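Long-range contacts in Tox3 (Phaeosphaeria nodorum, PDB 6WES), which acts as a necrotrophic effector of a fungal wheat pathogen, a secreted, disulfide-bonded beta-barrel toxin whose effect probably depends on recognition through host Snn3: residues F9-S13 / A153-E158; R30-P34 / L45-W49; N121-P125 / T150-I154; R93-R99 / C137-F143. All blocks are in the same frame, centred on the assembly; numbering follows the deposited sequence.

Interaction 1. Residues F9-S13 / A153-E158; sequences FGTRS and AIPRGE
Arg-12 and Glu-158 join the strand 2-16 to the last residue of the chain through a salt bridge that uses one carboxylate oxygen twice. The arginine chain runs out extended and then bends at chi3 (-61°), which turns the guanidinium to the acid. Glu-158 OE1 lies in the guanidinium plane and takes an N-H from Arg-12 NH2 at 2.8 Å and one from Arg-12 NH1 at 3.2 Å, the second more bent at 137°. The two planes are turned 39° apart, and both nitrogens come from the same face of the carboxylate. Arg-12 NE is bound elsewhere, by Asp-26 of strand 23-36, so the guanidinium is shared by two acids. Pro-155 CD covers one face of it, 3.6 Å from Arg-12 NH1. The tail leaves strand 144-153 and folds back through a type II beta turn, Pro-155 to Glu-158, closed by Glu-158 N to Pro-155 O at 3.0 Å; this turn brings the acid to the edge of the guanidinium. A water links the two main chains, donating to Gly-10 O at 2.6 Å and accepting from Ile-154 N at 2.9 Å. Ile-154 CD1 rests on Gly-10 CA at 3.9 Å.

Interaction 2. Residues R30-P34 / L45-W49; sequences RADIP and LRVTW
Strands 30-32 and 45-49 run antiparallel, their axes 4.6 Å apart at the closest approach and 154° apart in direction, with Asp-32 and Thr-48 as the hydrogen-bonded pair and Ala-31 and Trp-49 as the non-hydrogen-bonded one. Asp-32 N donates to Thr-48 O at 2.9 Å, and Thr-48 N returns a nearly straight bond (170°) to Asp-32 O. Trp-49 has its CG opposite the carbonyl carbon (chi1 -64°), which lays the indole beneath its neighbours: Ala-31 CB stands over the benzo end, 4.0 Å from Trp-49 CE3, and Val-47 CG1 lies above the same face, also offset toward the rim. Ile-33 and Val-47 point the same way side by side, CG1 of the isoleucine 4.1 Å from CG2 of the valine. This apolar side continues onto Phe-102 and Leu-104 of strand 92-105. The other face is polar. There the carboxylate of Asp-32 is gripped side-on by Arg-30 of its own strand, NE to OD2 at 2.8 Å and NH2 to OD1 at 2.9 Å, which holds the two planar groups edge to edge. A water lies close to both Asp-32 OD2 and Thr-48 O. At Pro-34, which has no N-H to offer Arg-46 O, direct pairing ends and another water joins Pro-34 O to Arg-46 N. Strands 23-36 and 45-53 form a beta hairpin with one apolar face, packed on strand 92-105, and one polar face, consistent with an amphipathic hairpin in a barrel wall.

Interaction 3. Residues N121-P125 / T150-I154; sequences NPQRP and TYGAI
With chi1 at 62°, Tyr-151 holds its CG between its own backbone N and carbonyl carbon, and this turns the ring from strand 144-153 onto the backbone of the 121-125 loop. Arg-124 in turn has CG opposite its backbone N (chi1 -176°) and an extended chain, which carries the guanidinium past the ring and leaves the start of the side chain to make the contact. Arg-124 CA sits over the centre of the Tyr-151 ring, 3.6 Å from the centroid and 12° off the normal, a CH-pi contact. Its CB lies 3.6 Å from Tyr-151 CZ, and the peptide comes closer still, with Arg-124 N 3.4 Å from Tyr-151 CE2. Two prolines add to the contact. Pro-125 CD meets the root of the aromatic side chain, 3.7 Å from Tyr-151 CB, while the carbonyl oxygen of Pro-122 lies at the ring edge, near its plane. The ring of Pro-122 packs along the strand, its CB 3.9 Å from Gly-152 CA and its CG 3.8 Å from Ala-153 N. The loop is fastened independently of the tyrosine: Gln-123 OE1 bonds with Thr-103 OG1, and Gln-123 O accepts from Gln-100 NE2. The contact is a proline-rich loop seated on an aromatic residue and a glycine near the end of a beta strand, packing the chain leading into strand 126-133 against strand 144-153 at the barrel surface.

Interaction 4. Residues R93-R99 / C137-F143; sequences RCLYQLR and CPAGRVF
Leu-95 is pressed closely against the turn of the 137-143 loop, its CD2 3.3 Å from Gly-140 N and 3.4 Å from Gly-140 CA. Gly-140 is the centre of an inverse gamma turn; with no side chain there, the leucine methyl CD2 comes down directly on its main chain. Leu-95 CG stands opposite its own backbone N (chi1 -180°), carrying CD2 out to the loop, while its CB faces Pro-138 CG and the sulfur of Cys-137, the latter at 4.3 Å. Pro-138 CD closes in on Arg-93 O at 3.5 Å. At this end Arg-93 lays its guanidinium over the main chain, Cys-137 N sitting 3.4 Å above the plane and off toward the rim. Arg-93 NH1 donates to Asp-135 O, whereas Arg-93 NE is buried here and has no partner in the model. Contacts are wider around Phe-143. Gln-97 CB approaches its CZ at 3.8 Å, and Leu-95 O lies at the ring edge, near its plane. Arg-99 NE and NH2 both grip Gln-97 OE1, each at 2.9 Å, with the guanidinium turned 81° from the phenyl plane. Gln-97 NE2 is held by Asp-80. Beyond the turn, Arg-141 and Val-142 point away from the strand on the exposed side. Cys-94, facing away, is bonded to Cys-131. With no polar bond joining the two segments, the loop is placed by shape and apolar packing, and its covalent tie runs through Cys-137 to Cys-82 on the neighbouring strand 72-85.

Overall arrangement
All four contacts reach one antiparallel sheet, consistent with the wall of a beta barrel. Interactions 1 and 3 lie together, centres about 8 Å apart, sharing Ala-153 and Ile-154 on the final strand and its tail. Interaction 2 lies about 30 Å, centre to centre, from interaction 4, on opposite sides of the chain's centre. Phe-9 packs on Trp-49 to link interactions 1 and 2, while Pro-125 against Leu-98 and Arg-99 links 3 and 4. Along the chain, interaction 1 encloses interactions 2 and 4, whereas 3 and 4 alternate. Together the contacts join the first and last strands of the chain and span the sheet from interaction 2 to interaction 4.

Interaction 1. Residues F9-S13 / A153-E158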
loop_
_atom_site.group_PDB
_atom_site.type_symbol
_atom_site.label_atom_id
_atom_site.label_comp_id
_atom_site.label_asym_id
_atom_site.label_seq_id
_atom_site.Cartn_x
_atom_site.Cartn_y
_atom_site.Cartn_z
ATOM N N PHE A 9 -6.565 1.821 6.165
ATOM C CA PHE A 9 -5.806 0.612 6.417
ATOM C C PHE A 9 -4.348 0.977 6.650
ATOM O O PHE A 9 -3.853 2.005 6.167
ATOM C CB PHE A 9 -5.840 -0.320 5.195
ATOM C CG PHE A 9 -7.223 -0.718 4.775
ATOM C CD1 PHE A 9 -8.060 -1.427 5.643
ATOM C CD2 PHE A 9 -7.713 -0.354 3.541
ATOM C CE1 PHE A 9 -9.353 -1.789 5.255
ATOM C CE2 PHE A 9 -8.994 -0.720 3.156
ATOM C CZ PHE A 9 -9.808 -1.441 4.004
ATOM N N GLY A 10 -3.648 0.108 7.366
ATOM C CA GLY A 10 -2.233 0.323 7.571
ATOM C C GLY A 10 -1.523 -0.999 7.774
ATOM O O GLY A 10 -2.044 -1.897 8.454
ATOM N N THR A 11 -0.330 -1.137 7.211
ATOM C CA THR A 11 0.494 -2.325 7.394
ATOM C C THR A 11 1.913 -1.904 7.739
ATOM O O THR A 11 2.509 -1.051 7.057
ATOM C CB THR A 11 0.456 -3.196 6.139
ATOM O OG1 THR A 11 -0.917 -3.530 5.871
ATOM C CG2 THR A 11 1.290 -4.464 6.310
ATOM N N ARG A 12 2.453 -2.515 8.782
ATOM C CA ARG A 12 3.846 -2.364 9.169
ATOM C C ARG A 12 4.597 -3.593 8.673
ATOM O O ARG A 12 4.076 -4.716 8.732
ATOM C CB ARG A 12 3.940 -2.289 10.705
ATOM C CG ARG A 12 5.350 -2.353 11.296
ATOM C CD ARG A 12 5.351 -1.997 12.778
ATOM N NE ARG A 12 4.859 -0.633 12.983
ATOM C CZ ARG A 12 4.619 -0.089 14.180
ATOM N NH1 ARG A 12 4.821 -0.808 15.279
ATOM N NH2 ARG A 12 4.197 1.164 14.274
ATOM N N SER A 13 5.842 -3.409 8.257
ATOM C CA SER A 13 6.632 -4.550 7.822
ATOM C C SER A 13 8.100 -4.317 8.143
ATOM O O SER A 13 8.537 -3.181 8.345
ATOM C CB SER A 13 6.474 -4.807 6.321
ATOM O OG SER A 13 6.898 -3.695 5.546
ATOM N N ALA A 153 -0.566 -5.667 11.178
ATOM C CA ALA A 153 -1.294 -4.425 11.398
ATOM C C ALA A 153 -0.454 -3.439 12.202
ATOM O O ALA A 153 0.427 -3.817 12.973
ATOM C CB ALA A 153 -2.579 -4.734 12.168
ATOM N N ILE A 154 -0.729 -2.157 12.012
ATOM C CA ILE A 154 -0.089 -1.128 12.828
ATOM C C ILE A 154 -0.847 -1.029 14.146
ATOM O O ILE A 154 -2.078 -0.893 14.125
ATOM C CB ILE A 154 -0.094 0.208 12.098
ATOM C CG1 ILE A 154 0.723 0.111 10.803
ATOM C CG2 ILE A 154 0.465 1.306 13.009
ATOM C CD1 ILE A 154 0.671 1.400 9.955
ATOM N N PRO A 155 -0.172 -1.111 15.294
ATOM C CA PRO A 155 -0.885 -1.022 16.579
ATOM C C PRO A 155 -1.694 0.264 16.685
ATOM O O PRO A 155 -1.280 1.325 16.216
ATOM C CB PRO A 155 0.243 -1.065 17.616
ATOM C CG PRO A 155 1.372 -1.770 16.933
ATOM C CD PRO A 155 1.271 -1.353 15.467
ATOM N N ARG A 156 -2.868 0.160 17.304
ATOM C CA ARG A 156 -3.772 1.301 17.370
ATOM C C ARG A 156 -3.109 2.462 18.099
ATOM O O ARG A 156 -2.456 2.277 19.132
ATOM C CB ARG A 156 -5.062 0.902 18.084
ATOM C CG ARG A 156 -6.095 2.006 18.126
ATOM C CD ARG A 156 -7.497 1.427 18.163
ATOM N NE ARG A 156 -8.021 1.210 16.817
ATOM C CZ ARG A 156 -8.249 0.014 16.277
ATOM N NH1 ARG A 156 -8.008 -1.093 16.966
ATOM N NH2 ARG A 156 -8.725 -0.077 15.042
ATOM N N GLY A 157 -3.260 3.661 17.541
ATOM C CA GLY A 157 -2.623 4.843 18.078
ATOM C C GLY A 157 -1.242 5.132 17.536
ATOM O O GLY A 157 -0.678 6.183 17.864
ATOM N N GLU A 158 -0.682 4.244 16.717
ATOM C CA GLU A 158 0.665 4.432 16.181
ATOM C C GLU A 158 0.680 4.898 14.717
ATOM O O GLU A 158 -0.332 4.823 14.024
ATOM C CB GLU A 158 1.487 3.148 16.336
ATOM C CG GLU A 158 1.660 2.690 17.781
ATOM C CD GLU A 158 2.829 1.731 17.959
ATOM O OE1 GLU A 158 3.651 1.607 17.026
ATOM O OE2 GLU A 158 2.923 1.100 19.035
HETATM O O HOH W 1 -3.250 -1.559 10.752
#

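Interaction 2. Residues R30-P34 / L45-W49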
loop_
_atom_site.group_PDB
_atom_site.type_symbol
_atom_site.label_atom_id
_atom_site.label_comp_id
_atom_site.label_asym_id
_atom_site.label_seq_id
_atom_site.Cartn_x
_atom_site.Cartn_y
_atom_site.Cartn_z
ATOM N N ARG A 30 -6.014 5.357 2.606
ATOM C CA ARG A 30 -7.431 5.614 2.797
ATOM C C ARG A 30 -8.129 5.206 1.510
ATOM O O ARG A 30 -7.574 5.390 0.416
ATOM C CB ARG A 30 -7.644 7.111 3.054
ATOM C CG ARG A 30 -9.102 7.546 3.100
ATOM C CD ARG A 30 -9.199 8.961 3.587
ATOM N NE ARG A 30 -10.521 9.493 3.297
ATOM C CZ ARG A 30 -11.152 10.392 4.044
ATOM N NH1 ARG A 30 -10.596 10.864 5.155
ATOM N NH2 ARG A 30 -12.355 10.799 3.681
ATOM N N ALA A 31 -9.323 4.629 1.631
ATOM C CA ALA A 31 -10.180 4.367 0.476
ATOM C C ALA A 31 -11.467 5.147 0.663
ATOM O O ALA A 31 -12.076 5.109 1.747
ATOM C CB ALA A 31 -10.507 2.882 0.308
ATOM N N ASP A 32 -11.884 5.858 -0.373
ATOM C CA ASP A 32 -13.164 6.551 -0.358
ATOM C C ASP A 32 -14.082 5.834 -1.340
ATOM O O ASP A 32 -13.662 5.511 -2.465
ATOM C CB ASP A 32 -12.992 8.042 -0.702
ATOM C CG ASP A 32 -12.428 8.859 0.475
ATOM O OD1 ASP A 32 -13.202 9.470 1.249
ATOM O OD2 ASP A 32 -11.194 8.901 0.633
ATOM N N ILE A 33 -15.301 5.537 -0.897
ATOM C CA ILE A 33 -16.225 4.704 -1.673
ATOM C C ILE A 33 -17.619 5.320 -1.663
ATOM O O ILE A 33 -18.383 5.085 -0.717
ATOM C CB ILE A 33 -16.308 3.269 -1.122
ATOM C CG1 ILE A 33 -14.917 2.699 -0.823
ATOM C CG2 ILE A 33 -17.069 2.411 -2.130
ATOM C CD1 ILE A 33 -14.623 2.661 0.625
ATOM N N PRO A 34 -17.988 6.105 -2.667
ATOM C CA PRO A 34 -19.350 6.633 -2.744
ATOM C C PRO A 34 -20.341 5.513 -3.017
ATOM O O PRO A 34 -20.010 4.485 -3.618
ATOM C CB PRO A 34 -19.300 7.580 -3.953
ATOM C CG PRO A 34 -17.833 7.725 -4.332
ATOM C CD PRO A 34 -17.130 6.551 -3.773
ATOM N N LEU A 45 -19.010 0.352 -8.235
ATOM C CA LEU A 45 -18.493 1.275 -7.229
ATOM C C LEU A 45 -17.233 1.927 -7.755
ATOM O O LEU A 45 -16.441 1.280 -8.439
ATOM C CB LEU A 45 -18.152 0.553 -5.914
ATOM C CG LEU A 45 -19.345 -0.110 -5.233
ATOM C CD1 LEU A 45 -18.829 -0.972 -4.080
ATOM C CD2 LEU A 45 -20.299 0.956 -4.718
ATOM N N ARG A 46 -17.043 3.197 -7.449
ATOM C CA ARG A 46 -15.858 3.938 -7.860
ATOM C C ARG A 46 -15.038 4.218 -6.605
ATOM O O ARG A 46 -15.370 5.123 -5.828
ATOM C CB ARG A 46 -16.273 5.222 -8.567
ATOM C CG ARG A 46 -16.899 4.946 -9.918
ATOM C CD ARG A 46 -17.396 6.216 -10.584
ATOM N NE ARG A 46 -18.173 5.907 -11.785
ATOM C CZ ARG A 46 -19.472 5.619 -11.777
ATOM N NH1 ARG A 46 -20.146 5.603 -10.631
ATOM N NH2 ARG A 46 -20.100 5.346 -12.915
ATOM N N VAL A 47 -13.961 3.451 -6.421
ATOM C CA VAL A 47 -13.093 3.544 -5.251
ATOM C C VAL A 47 -11.935 4.482 -5.569
ATOM O O VAL A 47 -11.311 4.372 -6.636
ATOM C CB VAL A 47 -12.579 2.147 -4.857
ATOM C CG1 VAL A 47 -11.563 2.228 -3.744
ATOM C CG2 VAL A 47 -13.745 1.238 -4.445
ATOM N N THR A 48 -11.637 5.395 -4.652
ATOM C CA THR A 48 -10.428 6.214 -4.746
ATOM C C THR A 48 -9.517 5.854 -3.581
ATOM O O THR A 48 -9.866 6.098 -2.419
ATOM C CB THR A 48 -10.789 7.699 -4.685
ATOM O OG1 THR A 48 -11.577 8.037 -5.841
ATOM C CG2 THR A 48 -9.534 8.606 -4.656
ATOM N N TRP A 49 -8.346 5.305 -3.883
ATOM C CA TRP A 49 -7.317 5.080 -2.866
ATOM C C TRP A 49 -6.461 6.334 -2.756
ATOM O O TRP A 49 -6.153 6.976 -3.781
ATOM C CB TRP A 49 -6.396 3.930 -3.278
ATOM C CG TRP A 49 -7.040 2.569 -3.395
ATOM C CD1 TRP A 49 -7.513 1.984 -4.528
ATOM C CD2 TRP A 49 -7.206 1.609 -2.346
ATOM N NE1 TRP A 49 -7.964 0.714 -4.257
ATOM C CE2 TRP A 49 -7.786 0.464 -2.924
ATOM C CE3 TRP A 49 -6.905 1.608 -0.979
ATOM C CZ2 TRP A 49 -8.068 -0.682 -2.182
ATOM C CZ3 TRP A 49 -7.176 0.462 -0.244
ATOM C CH2 TRP A 49 -7.760 -0.659 -0.850
HETATM O O HOH W 2 -9.152 8.219 -0.792
HETATM O O HOH W 3 -19.361 4.451 -6.215
#

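Interaction 3. Residues N121-P125 / T150-I154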
loop_
_atom_site.group_PDB
_atom_site.type_symbol
_atom_site.label_atom_id
_atom_site.label_comp_id
_atom_site.label_asym_id
_atom_site.label_seq_id
_atom_site.Cartn_x
_atom_site.Cartn_y
_atom_site.Cartn_z
ATOM N N ASN A 121 -7.215 -8.202 6.095
ATOM C CA ASN A 121 -6.060 -8.900 6.613
ATOM C C ASN A 121 -4.800 -8.249 6.062
ATOM O O ASN A 121 -4.786 -7.833 4.905
ATOM C CB ASN A 121 -6.081 -10.366 6.180
ATOM C CG ASN A 121 -7.312 -11.098 6.691
ATOM O OD1 ASN A 121 -7.474 -11.291 7.901
ATOM N ND2 ASN A 121 -8.205 -11.470 5.776
ATOM N N PRO A 122 -3.738 -8.149 6.855
ATOM C CA PRO A 122 -2.470 -7.636 6.318
ATOM C C PRO A 122 -2.015 -8.513 5.171
ATOM O O PRO A 122 -2.146 -9.741 5.209
ATOM C CB PRO A 122 -1.513 -7.742 7.508
ATOM C CG PRO A 122 -2.429 -7.822 8.723
ATOM C CD PRO A 122 -3.644 -8.549 8.266
ATOM N N GLN A 123 -1.513 -7.870 4.125
ATOM C CA GLN A 123 -0.992 -8.587 2.977
ATOM C C GLN A 123 0.518 -8.440 2.930
ATOM O O GLN A 123 1.070 -7.394 3.295
ATOM C CB GLN A 123 -1.616 -8.082 1.689
ATOM C CG GLN A 123 -3.035 -8.632 1.503
ATOM C CD GLN A 123 -3.564 -8.293 0.139
ATOM O OE1 GLN A 123 -4.238 -7.280 -0.023
ATOM N NE2 GLN A 123 -3.240 -9.112 -0.857
ATOM N N ARG A 124 1.174 -9.497 2.486
ATOM C CA ARG A 124 2.634 -9.533 2.462
ATOM C C ARG A 124 3.188 -8.539 1.451
ATOM O O ARG A 124 2.840 -8.605 0.260
ATOM C CB ARG A 124 3.087 -10.942 2.078
ATOM C CG ARG A 124 4.607 -11.162 2.113
ATOM C CD ARG A 124 4.968 -12.623 1.726
ATOM N NE ARG A 124 6.417 -12.851 1.697
ATOM C CZ ARG A 124 6.992 -14.046 1.823
ATOM N NH1 ARG A 124 6.249 -15.136 1.981
ATOM N NH2 ARG A 124 8.314 -14.152 1.798
ATOM N N PRO A 125 4.045 -7.611 1.860
ATOM C CA PRO A 125 4.692 -6.693 0.924
ATOM C C PRO A 125 6.015 -7.281 0.446
ATOM O O PRO A 125 6.455 -8.331 0.914
ATOM C CB PRO A 125 4.961 -5.475 1.808
ATOM C CG PRO A 125 5.279 -6.089 3.173
ATOM C CD PRO A 125 4.378 -7.317 3.276
ATOM N N THR A 150 8.808 -9.856 8.576
ATOM C CA THR A 150 7.490 -9.968 9.181
ATOM C C THR A 150 6.641 -8.820 8.651
ATOM O O THR A 150 7.164 -7.859 8.090
ATOM C CB THR A 150 7.564 -9.971 10.716
ATOM O OG1 THR A 150 6.267 -10.270 11.236
ATOM C CG2 THR A 150 8.059 -8.640 11.278
ATOM N N TYR A 151 5.325 -8.936 8.836
ATOM C CA TYR A 151 4.406 -7.859 8.479
ATOM C C TYR A 151 3.136 -8.035 9.297
ATOM O O TYR A 151 2.835 -9.137 9.776
ATOM C CB TYR A 151 4.111 -7.813 6.971
ATOM C CG TYR A 151 3.435 -9.049 6.456
ATOM C CD1 TYR A 151 4.162 -10.171 6.127
ATOM C CD2 TYR A 151 2.047 -9.101 6.300
ATOM C CE1 TYR A 151 3.538 -11.315 5.667
ATOM C CE2 TYR A 151 1.422 -10.269 5.835
ATOM C CZ TYR A 151 2.190 -11.349 5.519
ATOM O OH TYR A 151 1.624 -12.525 5.050
ATOM N N GLY A 152 2.383 -6.952 9.458
ATOM C CA GLY A 152 1.153 -7.050 10.229
ATOM C C GLY A 152 0.511 -5.695 10.402
ATOM O O GLY A 152 0.955 -4.712 9.805
ATOM N N ALA A 153 -0.566 -5.667 11.178
ATOM C CA ALA A 153 -1.294 -4.425 11.398
ATOM C C ALA A 153 -0.454 -3.439 12.202
ATOM O O ALA A 153 0.427 -3.817 12.973
ATOM C CB ALA A 153 -2.579 -4.734 12.168
ATOM N N ILE A 154 -0.729 -2.157 12.012
ATOM C CA ILE A 154 -0.089 -1.128 12.828
ATOM C C ILE A 154 -0.847 -1.029 14.146
ATOM O O ILE A 154 -2.078 -0.893 14.125
ATOM C CB ILE A 154 -0.094 0.208 12.098
ATOM C CG1 ILE A 154 0.723 0.111 10.803
ATOM C CG2 ILE A 154 0.465 1.306 13.009
ATOM C CD1 ILE A 154 0.671 1.400 9.955
#

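Interaction 4. Residues R93-R99 / C137-F143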
loop_
_atom_site.group_PDB
_atom_site.type_symbol
_atom_site.label_atom_id
_atom_site.label_comp_id
_atom_site.label_asym_id
_atom_site.label_seq_id
_atom_site.Cartn_x
_atom_site.Cartn_y
_atom_site.Cartn_z
ATOM N N ARG A 93 25.290 4.297 -0.896
ATOM C CA ARG A 93 23.966 4.891 -0.954
ATOM C C ARG A 93 23.008 3.901 -1.590
ATOM O O ARG A 93 23.296 3.342 -2.654
ATOM C CB ARG A 93 23.993 6.189 -1.752
ATOM C CG ARG A 93 25.017 7.178 -1.208
ATOM C CD ARG A 93 24.747 8.588 -1.682
ATOM N NE ARG A 93 23.484 9.094 -1.163
ATOM C CZ ARG A 93 23.044 10.330 -1.367
ATOM N NH1 ARG A 93 23.772 11.182 -2.077
ATOM N NH2 ARG A 93 21.875 10.707 -0.864
ATOM N N CYS A 94 21.883 3.673 -0.924
ATOM C CA CYS A 94 20.937 2.655 -1.355
ATOM C C CYS A 94 19.563 3.264 -1.532
ATOM O O CYS A 94 19.077 3.984 -0.657
ATOM C CB CYS A 94 20.836 1.534 -0.317
ATOM S SG CYS A 94 22.409 0.658 -0.037
ATOM N N LEU A 95 18.912 2.910 -2.621
ATOM C CA LEU A 95 17.522 3.261 -2.847
ATOM C C LEU A 95 16.668 2.025 -2.606
ATOM O O LEU A 95 16.999 0.935 -3.076
ATOM C CB LEU A 95 17.333 3.729 -4.292
ATOM C CG LEU A 95 15.888 4.117 -4.598
ATOM C CD1 LEU A 95 15.424 5.318 -3.793
ATOM C CD2 LEU A 95 15.730 4.379 -6.076
ATOM N N TYR A 96 15.586 2.200 -1.877
ATOM C CA TYR A 96 14.673 1.124 -1.515
ATOM C C TYR A 96 13.296 1.433 -2.057
ATOM O O TYR A 96 12.875 2.592 -2.080
ATOM C CB TYR A 96 14.543 1.004 -0.001
ATOM C CG TYR A 96 15.840 0.588 0.593
ATOM C CD1 TYR A 96 16.162 -0.753 0.729
ATOM C CD2 TYR A 96 16.760 1.549 0.998
ATOM C CE1 TYR A 96 17.393 -1.135 1.249
ATOM C CE2 TYR A 96 17.970 1.188 1.495
ATOM C CZ TYR A 96 18.276 -0.156 1.615
ATOM O OH TYR A 96 19.510 -0.508 2.112
ATOM N N GLN A 97 12.600 0.396 -2.485
ATOM C CA GLN A 97 11.207 0.524 -2.882
ATOM C C GLN A 97 10.391 -0.566 -2.202
ATOM O O GLN A 97 10.681 -1.764 -2.367
ATOM C CB GLN A 97 11.085 0.393 -4.387
ATOM C CG GLN A 97 9.656 0.601 -4.866
ATOM C CD GLN A 97 9.616 0.730 -6.362
ATOM O OE1 GLN A 97 9.376 -0.253 -7.071
ATOM N NE2 GLN A 97 9.859 1.941 -6.855
ATOM N N LEU A 98 9.387 -0.148 -1.444
ATOM C CA LEU A 98 8.479 -1.045 -0.744
ATOM C C LEU A 98 7.174 -1.098 -1.522
ATOM O O LEU A 98 6.634 -0.053 -1.916
ATOM C CB LEU A 98 8.219 -0.499 0.654
ATOM C CG LEU A 98 7.189 -1.238 1.506
ATOM C CD1 LEU A 98 7.597 -2.719 1.691
ATOM C CD2 LEU A 98 7.091 -0.535 2.831
ATOM N N ARG A 99 6.721 -2.306 -1.814
ATOM C CA ARG A 99 5.501 -2.528 -2.587
ATOM C C ARG A 99 4.512 -3.236 -1.665
ATOM O O ARG A 99 4.686 -4.419 -1.331
ATOM C CB ARG A 99 5.817 -3.350 -3.830
ATOM C CG ARG A 99 6.855 -2.677 -4.717
ATOM C CD ARG A 99 7.209 -3.490 -5.948
ATOM N NE ARG A 99 8.363 -2.899 -6.611
ATOM C CZ ARG A 99 9.170 -3.553 -7.446
ATOM N NH1 ARG A 99 8.915 -4.827 -7.756
ATOM N NH2 ARG A 99 10.197 -2.925 -7.985
ATOM N N CYS A 137 22.485 9.298 -4.758
ATOM C CA CYS A 137 21.527 8.182 -4.590
ATOM C C CYS A 137 21.220 7.598 -5.966
ATOM O O CYS A 137 20.969 8.353 -6.913
ATOM C CB CYS A 137 20.205 8.565 -3.833
ATOM S SG CYS A 137 19.397 7.165 -2.757
ATOM N N PRO A 138 21.268 6.279 -6.134
ATOM C CA PRO A 138 20.913 5.690 -7.429
ATOM C C PRO A 138 19.447 5.940 -7.773
ATOM O O PRO A 138 18.608 6.227 -6.914
ATOM C CB PRO A 138 21.200 4.193 -7.231
ATOM C CG PRO A 138 21.220 3.990 -5.741
ATOM C CD PRO A 138 21.692 5.270 -5.147
ATOM N N ALA A 139 19.152 5.852 -9.065
ATOM C CA ALA A 139 17.782 5.939 -9.550
ATOM C C ALA A 139 17.111 4.570 -9.462
ATOM O O ALA A 139 17.778 3.530 -9.497
ATOM C CB ALA A 139 17.760 6.428 -10.998
ATOM N N GLY A 140 15.780 4.576 -9.352
ATOM C CA GLY A 140 15.032 3.340 -9.184
ATOM C C GLY A 140 14.757 2.589 -10.470
ATOM O O GLY A 140 13.618 2.185 -10.724
ATOM N N ARG A 141 15.795 2.377 -11.282
ATOM C CA ARG A 141 15.629 1.751 -12.589
ATOM C C ARG A 141 15.645 0.226 -12.539
ATOM O O ARG A 141 15.086 -0.411 -13.448
ATOM C CB ARG A 141 16.691 2.277 -13.568
ATOM C CG ARG A 141 16.669 3.795 -13.745
ATOM C CD ARG A 141 17.535 4.252 -14.918
ATOM N NE ARG A 141 17.302 5.658 -15.248
ATOM C CZ ARG A 141 18.112 6.656 -14.898
ATOM N NH1 ARG A 141 19.216 6.406 -14.208
ATOM N NH2 ARG A 141 17.820 7.904 -15.238
ATOM N N VAL A 142 16.252 -0.357 -11.501
ATOM C CA VAL A 142 16.350 -1.808 -11.337
ATOM C C VAL A 142 16.680 -2.058 -9.869
ATOM O O VAL A 142 17.231 -1.189 -9.193
ATOM C CB VAL A 142 17.441 -2.398 -12.271
ATOM C CG1 VAL A 142 18.847 -2.018 -11.770
ATOM C CG2 VAL A 142 17.284 -3.922 -12.408
ATOM N N PHE A 143 16.343 -3.255 -9.371
ATOM C CA PHE A 143 16.474 -3.573 -7.948
ATOM C C PHE A 143 16.763 -5.059 -7.759
ATOM O O PHE A 143 16.466 -5.885 -8.624
ATOM C CB PHE A 143 15.155 -3.334 -7.200
ATOM C CG PHE A 143 14.693 -1.896 -7.150
ATOM C CD1 PHE A 143 15.172 -1.016 -6.192
ATOM C CD2 PHE A 143 13.731 -1.441 -8.044
ATOM C CE1 PHE A 143 14.694 0.290 -6.124
ATOM C CE2 PHE A 143 13.254 -0.139 -7.994
ATOM C CZ PHE A 143 13.738 0.734 -7.047
#